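Local coordinates for protein aspartate carbamoyltransferase (Leishmania major, PDB 7K46) that probably catalyses the transfer of a carbamoyl group from carbamoyl phosphate to L-aspartate, the second step of de novo pyrimidine biosynthesis, at residues R174-L179 with L200-E205; S178-L183 with V192-P197. One frame throughout, in Å; residues are numbered along the deposited sequence. Where two conformers were deposited one is given.

Contact 1 of 2, residues R174-L179 with L200-E205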
ATOM      1  N   ARG A 174      12.207  25.311 -11.924  1.00 23.13           N
ATOM      2  CA  ARG A 174      13.134  25.562 -10.826  1.00 21.14           C
ATOM      3  C   ARG A 174      13.963  24.331 -10.485  1.00 21.82           C
ATOM      4  O   ARG A 174      15.053  24.474  -9.925  1.00 20.16           O
ATOM      5  CB  ARG A 174      12.378  26.057  -9.582  1.00 21.66           C
ATOM      6  CG  ARG A 174      11.695  27.411  -9.767  1.00 27.61           C
ATOM      7  CD  ARG A 174      11.169  27.971  -8.436  1.00 28.43           C
ATOM      8  NE  ARG A 174      12.249  28.363  -7.537  1.00 29.30           N
ATOM      9  CZ  ARG A 174      12.072  28.899  -6.337  1.00 33.24           C
ATOM     10  NH1 ARG A 174      10.860  29.143  -5.862  1.00 33.91           N
ATOM     11  NH2 ARG A 174      13.137  29.196  -5.594  1.00 35.17           N
ATOM     12  N   THR A 175      13.470  23.126 -10.788  1.00 16.76           N
ATOM     13  CA  THR A 175      14.283  21.942 -10.536  1.00 18.87           C
ATOM     14  C   THR A 175      15.520  21.936 -11.431  1.00 21.96           C
ATOM     15  O   THR A 175      16.611  21.530 -11.000  1.00 16.81           O
ATOM     16  CB  THR A 175      13.437  20.682 -10.737  1.00 22.98           C
ATOM     17  OG1 THR A 175      12.333  20.717  -9.818  1.00 21.99           O
ATOM     18  CG2 THR A 175      14.264  19.438 -10.467  1.00 19.32           C
ATOM     19  N   VAL A 176      15.376  22.428 -12.669  1.00 18.79           N
ATOM     20  CA  VAL A 176      16.526  22.562 -13.561  1.00 19.38           C
ATOM     21  C   VAL A 176      17.470  23.670 -13.094  1.00 20.98           C
ATOM     22  O   VAL A 176      18.688  23.569 -13.291  1.00 21.64           O
ATOM     23  CB  VAL A 176      16.045  22.791 -15.009  1.00 21.78           C
ATOM     24  CG1 VAL A 176      17.228  22.983 -15.945  1.00 24.01           C
ATOM     25  CG2 VAL A 176      15.234  21.599 -15.468  1.00 24.40           C
ATOM     26  N   HIS A 177      16.945  24.744 -12.488  1.00 19.68           N
ATOM     27  CA  HIS A 177      17.824  25.726 -11.849  1.00 19.01           C
ATOM     28  C   HIS A 177      18.768  25.046 -10.871  1.00 24.49           C
ATOM     29  O   HIS A 177      19.976  25.308 -10.864  1.00 22.42           O
ATOM     30  CB  HIS A 177      17.030  26.787 -11.084  1.00 23.52           C
ATOM     31  CG  HIS A 177      16.035  27.544 -11.902  1.00 23.00           C
ATOM     32  ND1 HIS A 177      15.184  28.473 -11.340  1.00 22.62           N
ATOM     33  CD2 HIS A 177      15.743  27.513 -13.225  1.00 22.23           C
ATOM     34  CE1 HIS A 177      14.411  28.985 -12.283  1.00 27.69           C
ATOM     35  NE2 HIS A 177      14.724  28.413 -13.433  1.00 22.76           N
ATOM     36  N   SER A 178      18.212  24.183 -10.014  1.00 19.86           N
ATOM     37  CA  SER A 178      19.010  23.475  -9.019  0.59 21.02           C
ATOM     38  C   SER A 178      20.020  22.542  -9.678  1.00 21.94           C
ATOM     39  O   SER A 178      21.167  22.429  -9.221  1.00 21.50           O
ATOM     40  CB  SER A 178      18.084  22.692  -8.083  0.59 21.87           C
ATOM     41  OG  SER A 178      18.813  22.009  -7.080  0.59 22.75           O
ATOM     42  N   LEU A 179      19.608  21.855 -10.747  1.00 20.22           N
ATOM     43  CA  LEU A 179      20.530  20.964 -11.445  1.00 18.80           C
ATOM     44  C   LEU A 179      21.716  21.737 -12.009  1.00 20.72           C
ATOM     45  O   LEU A 179      22.869  21.310 -11.873  1.00 19.43           O
ATOM     46  CB  LEU A 179      19.801  20.201 -12.557  1.00 18.56           C
ATOM     47  CG  LEU A 179      20.688  19.227 -13.356  1.00 16.77           C
ATOM     48  CD1 LEU A 179      21.218  18.094 -12.474  1.00 22.59           C
ATOM     49  CD2 LEU A 179      19.967  18.681 -14.574  1.00 19.29           C
ATOM     50  N   LEU A 200      11.246  32.581 -21.951  1.00 26.43           N
ATOM     51  CA  LEU A 200      11.330  31.518 -20.959  1.00 27.71           C
ATOM     52  C   LEU A 200      12.783  31.205 -20.603  1.00 26.09           C
ATOM     53  O   LEU A 200      13.114  30.068 -20.250  1.00 24.33           O
ATOM     54  CB  LEU A 200      10.610  30.263 -21.455  1.00 25.55           C
ATOM     55  CG  LEU A 200       9.109  30.387 -21.734  1.00 29.71           C
ATOM     56  CD1 LEU A 200       8.516  29.028 -22.112  1.00 28.45           C
ATOM     57  CD2 LEU A 200       8.370  30.982 -20.527  1.00 31.14           C
ATOM     58  N   GLU A 201      13.653  32.207 -20.690  1.00 25.03           N
ATOM     59  CA  GLU A 201      15.071  32.005 -20.440  1.00 23.47           C
ATOM     60  C   GLU A 201      15.323  31.684 -18.971  1.00 26.13           C
ATOM     61  O   GLU A 201      14.528  32.017 -18.082  1.00 26.36           O
ATOM     62  CB  GLU A 201      15.878  33.248 -20.825  1.00 28.57           C
ATOM     63  CG  GLU A 201      15.933  33.552 -22.320  1.00 31.83           C
ATOM     64  CD  GLU A 201      14.651  34.168 -22.845  1.00 32.60           C
ATOM     65  OE1 GLU A 201      13.844  34.657 -22.028  1.00 29.88           O
ATOM     66  OE2 GLU A 201      14.449  34.161 -24.078  1.00 31.67           O
ATOM     67  N   MET A 202      16.445  31.020 -18.732  1.00 24.81           N
ATOM     68  CA  MET A 202      16.979  30.859 -17.389  1.00 22.68           C
ATOM     69  C   MET A 202      17.049  32.220 -16.693  1.00 26.59           C
ATOM     70  O   MET A 202      17.562  33.185 -17.284  1.00 28.22           O
ATOM     71  CB  MET A 202      18.371  30.219 -17.480  1.00 25.81           C
ATOM     72  CG  MET A 202      19.057  29.969 -16.156  1.00 25.95           C
ATOM     73  SD  MET A 202      18.256  28.669 -15.202  1.00 25.19           S
ATOM     74  CE  MET A 202      18.600  27.208 -16.186  1.00 21.35           C
ATOM     75  N   PRO A 203      16.536  32.349 -15.469  1.00 24.20           N
ATOM     76  CA  PRO A 203      16.503  33.664 -14.819  1.00 26.64           C
ATOM     77  C   PRO A 203      17.899  34.213 -14.551  1.00 28.13           C
ATOM     78  O   PRO A 203      18.845  33.473 -14.264  1.00 23.13           O
ATOM     79  CB  PRO A 203      15.751  33.394 -13.510  1.00 26.92           C
ATOM     80  CG  PRO A 203      14.906  32.176 -13.809  1.00 26.77           C
ATOM     81  CD  PRO A 203      15.785  31.334 -14.703  1.00 25.33           C
ATOM     82  N   ALA A 204      18.012  35.540 -14.642  1.00 29.42           N
ATOM     83  CA  ALA A 204      19.294  36.196 -14.403  1.00 28.80           C
ATOM     84  C   ALA A 204      19.834  35.886 -13.013  1.00 27.82           C
ATOM     85  O   ALA A 204      21.053  35.805 -12.824  1.00 28.23           O
ATOM     86  CB  ALA A 204      19.150  37.703 -14.590  1.00 31.36           C
ATOM     87  N   GLU A 205      18.948  35.720 -12.028  1.00 26.91           N
ATOM     88  CA  GLU A 205      19.400  35.428 -10.672  1.00 26.74           C
ATOM     89  C   GLU A 205      20.136  34.093 -10.598  1.00 28.87           C
ATOM     90  O   GLU A 205      21.033  33.926  -9.764  1.00 25.39           O
ATOM     91  CB  GLU A 205      18.207  35.432  -9.709  1.00 35.71           C
ATOM     92  CG  GLU A 205      18.593  35.253  -8.243  1.00 48.38           C
ATOM     93  CD  GLU A 205      17.393  35.110  -7.315  1.00 59.89           C
ATOM     94  OE1 GLU A 205      16.338  34.599  -7.760  1.00 57.12           O
ATOM     95  OE2 GLU A 205      17.509  35.511  -6.137  1.00 60.20           O
TER
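His177, on the first turn of helix 174-186, meets Met202 and Pro203 where the chain runs into helix 204-217. Both helices belong to the Rossmann-like, parallel alpha/beta domain that in this family binds aspartate or ornithine, and the contact joins their N-terminal ends on one side of its sheet.

The sulfur-aromatic part comes first. Met202 SD lies 4.1 Å from the centroid of the His177 ring, 46° off the ring normal, an oblique approach, and its closest ring atom is CD2 at 3.4 Å. Met202 leaves its backbone with CG anti to N (chi1 -179°) and then bends at both chi2 and chi3, a fold that brings the sulfur beside the imidazole while the two side chains run alongside one another in opposing senses. Methionine, long, unbranched and with a polarisable sulfur, suits a contact that follows the ring's outline.

Apolar contact adds to this. The methyl Met202 CE reaches Val176 CG1 at 4.4 Å, a loose touch between buried side chains. Pro203, at the N-cap position of helix 204-217, starts from its backbone toward the other segment and sets CG and CD beside the imidazole; proline suits the place, since the N-H of an N-cap residue has no helical carbonyl one turn earlier to pair with.

One imidazole nitrogen, NE2, is hydrogen-bonded to the carbonyl O of Leu170, in the loop leading to the helix, which limits rotation of the ring. Beside that bonded nitrogen sits the proline, with Pro203 CD 3.4 Å from His177 NE2 and Pro203 CG 3.6 Å from His177 CE1.

Contact 2 of 2, residues S178-L183 with V192-P197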
ATOM      1  N   SER A 178      18.212  24.183 -10.014  1.00 19.86           N
ATOM      2  CA  SER A 178      19.010  23.475  -9.019  0.59 21.02           C
ATOM      3  C   SER A 178      20.020  22.542  -9.678  1.00 21.94           C
ATOM      4  O   SER A 178      21.167  22.429  -9.221  1.00 21.50           O
ATOM      5  CB  SER A 178      18.084  22.692  -8.083  0.59 21.87           C
ATOM      6  OG  SER A 178      18.813  22.009  -7.080  0.59 22.75           O
ATOM      7  N   LEU A 179      19.608  21.855 -10.747  1.00 20.22           N
ATOM      8  CA  LEU A 179      20.530  20.964 -11.445  1.00 18.80           C
ATOM      9  C   LEU A 179      21.716  21.737 -12.009  1.00 20.72           C
ATOM     10  O   LEU A 179      22.869  21.310 -11.873  1.00 19.43           O
ATOM     11  CB  LEU A 179      19.801  20.201 -12.557  1.00 18.56           C
ATOM     12  CG  LEU A 179      20.688  19.227 -13.356  1.00 16.77           C
ATOM     13  CD1 LEU A 179      21.218  18.094 -12.474  1.00 22.59           C
ATOM     14  CD2 LEU A 179      19.967  18.681 -14.574  1.00 19.29           C
ATOM     15  N   LEU A 180      21.454  22.888 -12.627  1.00 19.99           N
ATOM     16  CA  LEU A 180      22.545  23.707 -13.149  1.00 19.60           C
ATOM     17  C   LEU A 180      23.483  24.156 -12.029  1.00 21.17           C
ATOM     18  O   LEU A 180      24.711  24.069 -12.157  1.00 19.55           O
ATOM     19  CB  LEU A 180      21.980  24.911 -13.899  1.00 19.60           C
ATOM     20  CG  LEU A 180      23.024  25.926 -14.357  1.00 18.06           C
ATOM     21  CD1 LEU A 180      24.022  25.255 -15.294  1.00 21.28           C
ATOM     22  CD2 LEU A 180      22.358  27.131 -15.030  1.00 24.60           C
ATOM     23  N   LYS A 181      22.920  24.646 -10.919  1.00 19.59           N
ATOM     24  CA  LYS A 181      23.765  25.081  -9.805  1.00 20.76           C
ATOM     25  C   LYS A 181      24.644  23.939  -9.314  1.00 24.78           C
ATOM     26  O   LYS A 181      25.844  24.122  -9.075  1.00 23.55           O
ATOM     27  CB  LYS A 181      22.911  25.606  -8.654  1.00 26.41           C
ATOM     28  CG  LYS A 181      22.157  26.895  -8.926  1.00 28.85           C
ATOM     29  CD  LYS A 181      21.276  27.190  -7.720  1.00 31.10           C
ATOM     30  CE  LYS A 181      20.356  28.354  -7.958  1.00 35.73           C
ATOM     31  NZ  LYS A 181      19.558  28.623  -6.729  1.00 31.89           N
ATOM     32  N   LEU A 182      24.063  22.745  -9.176  1.00 25.42           N
ATOM     33  CA  LEU A 182      24.814  21.601  -8.674  1.00 23.51           C
ATOM     34  C   LEU A 182      25.927  21.205  -9.638  1.00 24.08           C
ATOM     35  O   LEU A 182      27.055  20.920  -9.213  1.00 23.77           O
ATOM     36  CB  LEU A 182      23.861  20.429  -8.441  1.00 24.91           C
ATOM     37  CG  LEU A 182      24.461  19.233  -7.714  1.00 34.01           C
ATOM     38  CD1 LEU A 182      24.742  19.626  -6.279  1.00 29.79           C
ATOM     39  CD2 LEU A 182      23.515  18.047  -7.775  1.00 31.87           C
ATOM     40  N   LEU A 183      25.625  21.175 -10.938  1.00 19.95           N
ATOM     41  CA  LEU A 183      26.626  20.769 -11.923  1.00 22.24           C
ATOM     42  C   LEU A 183      27.783  21.766 -11.964  1.00 21.78           C
ATOM     43  O   LEU A 183      28.956  21.376 -11.954  1.00 23.13           O
ATOM     44  CB  LEU A 183      25.978  20.634 -13.306  1.00 18.32           C
ATOM     45  CG  LEU A 183      25.024  19.454 -13.540  1.00 22.13           C
ATOM     46  CD1 LEU A 183      24.350  19.507 -14.912  1.00 18.77           C
ATOM     47  CD2 LEU A 183      25.778  18.143 -13.378  1.00 27.28           C
ATOM     48  N   VAL A 192      27.571  24.671 -21.083  1.00 19.22           N
ATOM     49  CA  VAL A 192      26.135  24.484 -20.863  1.00 21.87           C
ATOM     50  C   VAL A 192      25.393  25.310 -21.905  1.00 22.61           C
ATOM     51  O   VAL A 192      25.549  26.539 -21.962  1.00 20.66           O
ATOM     52  CB  VAL A 192      25.690  24.897 -19.448  1.00 17.07           C
ATOM     53  CG1 VAL A 192      24.163  24.766 -19.311  1.00 17.27           C
ATOM     54  CG2 VAL A 192      26.405  24.077 -18.367  1.00 17.00           C
ATOM     55  N   TYR A 193      24.586  24.639 -22.719  1.00 20.64           N
ATOM     56  CA  TYR A 193      23.647  25.313 -23.610  1.00 21.60           C
ATOM     57  C   TYR A 193      22.316  25.449 -22.885  1.00 19.56           C
ATOM     58  O   TYR A 193      21.809  24.468 -22.335  1.00 20.36           O
ATOM     59  CB  TYR A 193      23.455  24.524 -24.910  1.00 18.93           C
ATOM     60  CG  TYR A 193      24.674  24.465 -25.800  1.00 19.26           C
ATOM     61  CD1 TYR A 193      24.937  25.483 -26.715  1.00 24.01           C
ATOM     62  CD2 TYR A 193      25.561  23.393 -25.739  1.00 21.42           C
ATOM     63  CE1 TYR A 193      26.051  25.447 -27.540  1.00 22.71           C
ATOM     64  CE2 TYR A 193      26.688  23.343 -26.572  1.00 20.93           C
ATOM     65  CZ  TYR A 193      26.925  24.377 -27.467  1.00 24.97           C
ATOM     66  OH  TYR A 193      28.033  24.342 -28.295  1.00 26.92           O
ATOM     67  N   LEU A 194      21.756  26.663 -22.885  1.00 19.22           N
ATOM     68  CA  LEU A 194      20.454  26.948 -22.276  1.00 18.79           C
ATOM     69  C   LEU A 194      19.468  27.224 -23.410  1.00 20.43           C
ATOM     70  O   LEU A 194      19.464  28.319 -23.980  1.00 19.84           O
ATOM     71  CB  LEU A 194      20.550  28.135 -21.322  1.00 20.69           C
ATOM     72  CG  LEU A 194      21.554  27.989 -20.172  1.00 21.72           C
ATOM     73  CD1 LEU A 194      21.710  29.318 -19.423  1.00 22.73           C
ATOM     74  CD2 LEU A 194      21.107  26.877 -19.233  1.00 17.13           C
ATOM     75  N   ILE A 195      18.637  26.229 -23.736  1.00 20.41           N
ATOM     76  CA  ILE A 195      17.757  26.266 -24.905  1.00 19.02           C
ATOM     77  C   ILE A 195      16.331  26.467 -24.412  1.00 21.52           C
ATOM     78  O   ILE A 195      15.749  25.567 -23.796  1.00 20.91           O
ATOM     79  CB  ILE A 195      17.854  24.980 -25.740  1.00 20.03           C
ATOM     80  CG1 ILE A 195      19.318  24.602 -26.029  1.00 16.70           C
ATOM     81  CG2 ILE A 195      17.018  25.113 -27.017  1.00 21.02           C
ATOM     82  CD1 ILE A 195      20.071  25.626 -26.874  1.00 19.79           C
ATOM     83  N   ALA A 196      15.749  27.627 -24.702  1.00 22.30           N
ATOM     84  CA  ALA A 196      14.423  27.941 -24.200  1.00 22.80           C
ATOM     85  C   ALA A 196      13.740  28.879 -25.170  1.00 27.52           C
ATOM     86  O   ALA A 196      14.403  29.731 -25.781  1.00 23.20           O
ATOM     87  CB  ALA A 196      14.489  28.586 -22.810  1.00 19.34           C
ATOM     88  N   PRO A 197      12.420  28.776 -25.330  1.00 24.98           N
ATOM     89  CA  PRO A 197      11.702  29.739 -26.169  1.00 27.23           C
ATOM     90  C   PRO A 197      11.858  31.163 -25.646  1.00 31.40           C
ATOM     91  O   PRO A 197      12.138  31.396 -24.468  1.00 23.52           O
ATOM     92  CB  PRO A 197      10.240  29.278 -26.092  1.00 27.62           C
ATOM     93  CG  PRO A 197      10.274  27.878 -25.556  1.00 24.96           C
ATOM     94  CD  PRO A 197      11.524  27.767 -24.721  1.00 23.06           C
TER
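Leu180 lays its CD1 methyl against both branches of Val192, 4.0 Å from CG1 and 4.1 Å from CG2, so that one methyl of the helix rests across the fork of the strand residue. The two side chains meet at a slant, both directed from their backbones toward the opposite segment. Leu180 has CG anti to the backbone N (chi1 173°), and its two methyls then divide the work: CD1 goes to Val192, while CD2 reaches Leu194 CD2 at 4.4 Å, a more distant contact.

Val192 and Leu194 are two apart on strand 191-195, and successive residues of a strand alternate in facing, so this pair can serve the same side of the sheet. Leu194 begins less directly aimed, but chi2 (171°) sends CD1 on out along the chain and leaves CD2 as the branch that reaches Leu180. The residue types suit their places. Valine, branched at CB, is at home in an extended strand and offers a short, broad surface; leucine, branched one atom farther out, spans the gap from a helix whose backbone stays well clear of the strand, the nearest CA atoms, those of Leu180 and Val192, being 8.5 Å apart. All three residues are buried, and what joins them is hydrophobic packing.

This is the helix-to-second-strand half of a right-handed beta-alpha-beta crossover, strand 163-167, helix 174-186, strand 191-195, the recurring unit of Rossmann-like folds. Leu180 also touches Val206 and Leu194 touches Leu207, both on helix 204-217, which packs beside helix 174-186. Strand 191-195 itself lies between strands 163-167 and 220-224, bonded through its backbone to Ile164 and Leu166 on one edge and to Ala220 and Gln222 on the other.

Contacts 1 and 2 lie on one side of the parallel sheet in the probable aspartate-binding domain, their centres about 7 Å apart. Both start from helix 174-186, sharing Ser178 and Leu179: the first turn serves contact 1 and the next turn, through Leu180, contact 2. Along the chain come the helix, then strand 191-195, then the lead into helix 204-217, so contact 2 pairs the helix with the strand and contact 1 with what follows it. The two merge at Met202, whose CE lies 3.9 Å from Leu180 CD2 and 4.0 Å from Leu194 CD2. Two neighbouring helices and the strand linking them thereby meet in a shared apolar cluster at that methyl.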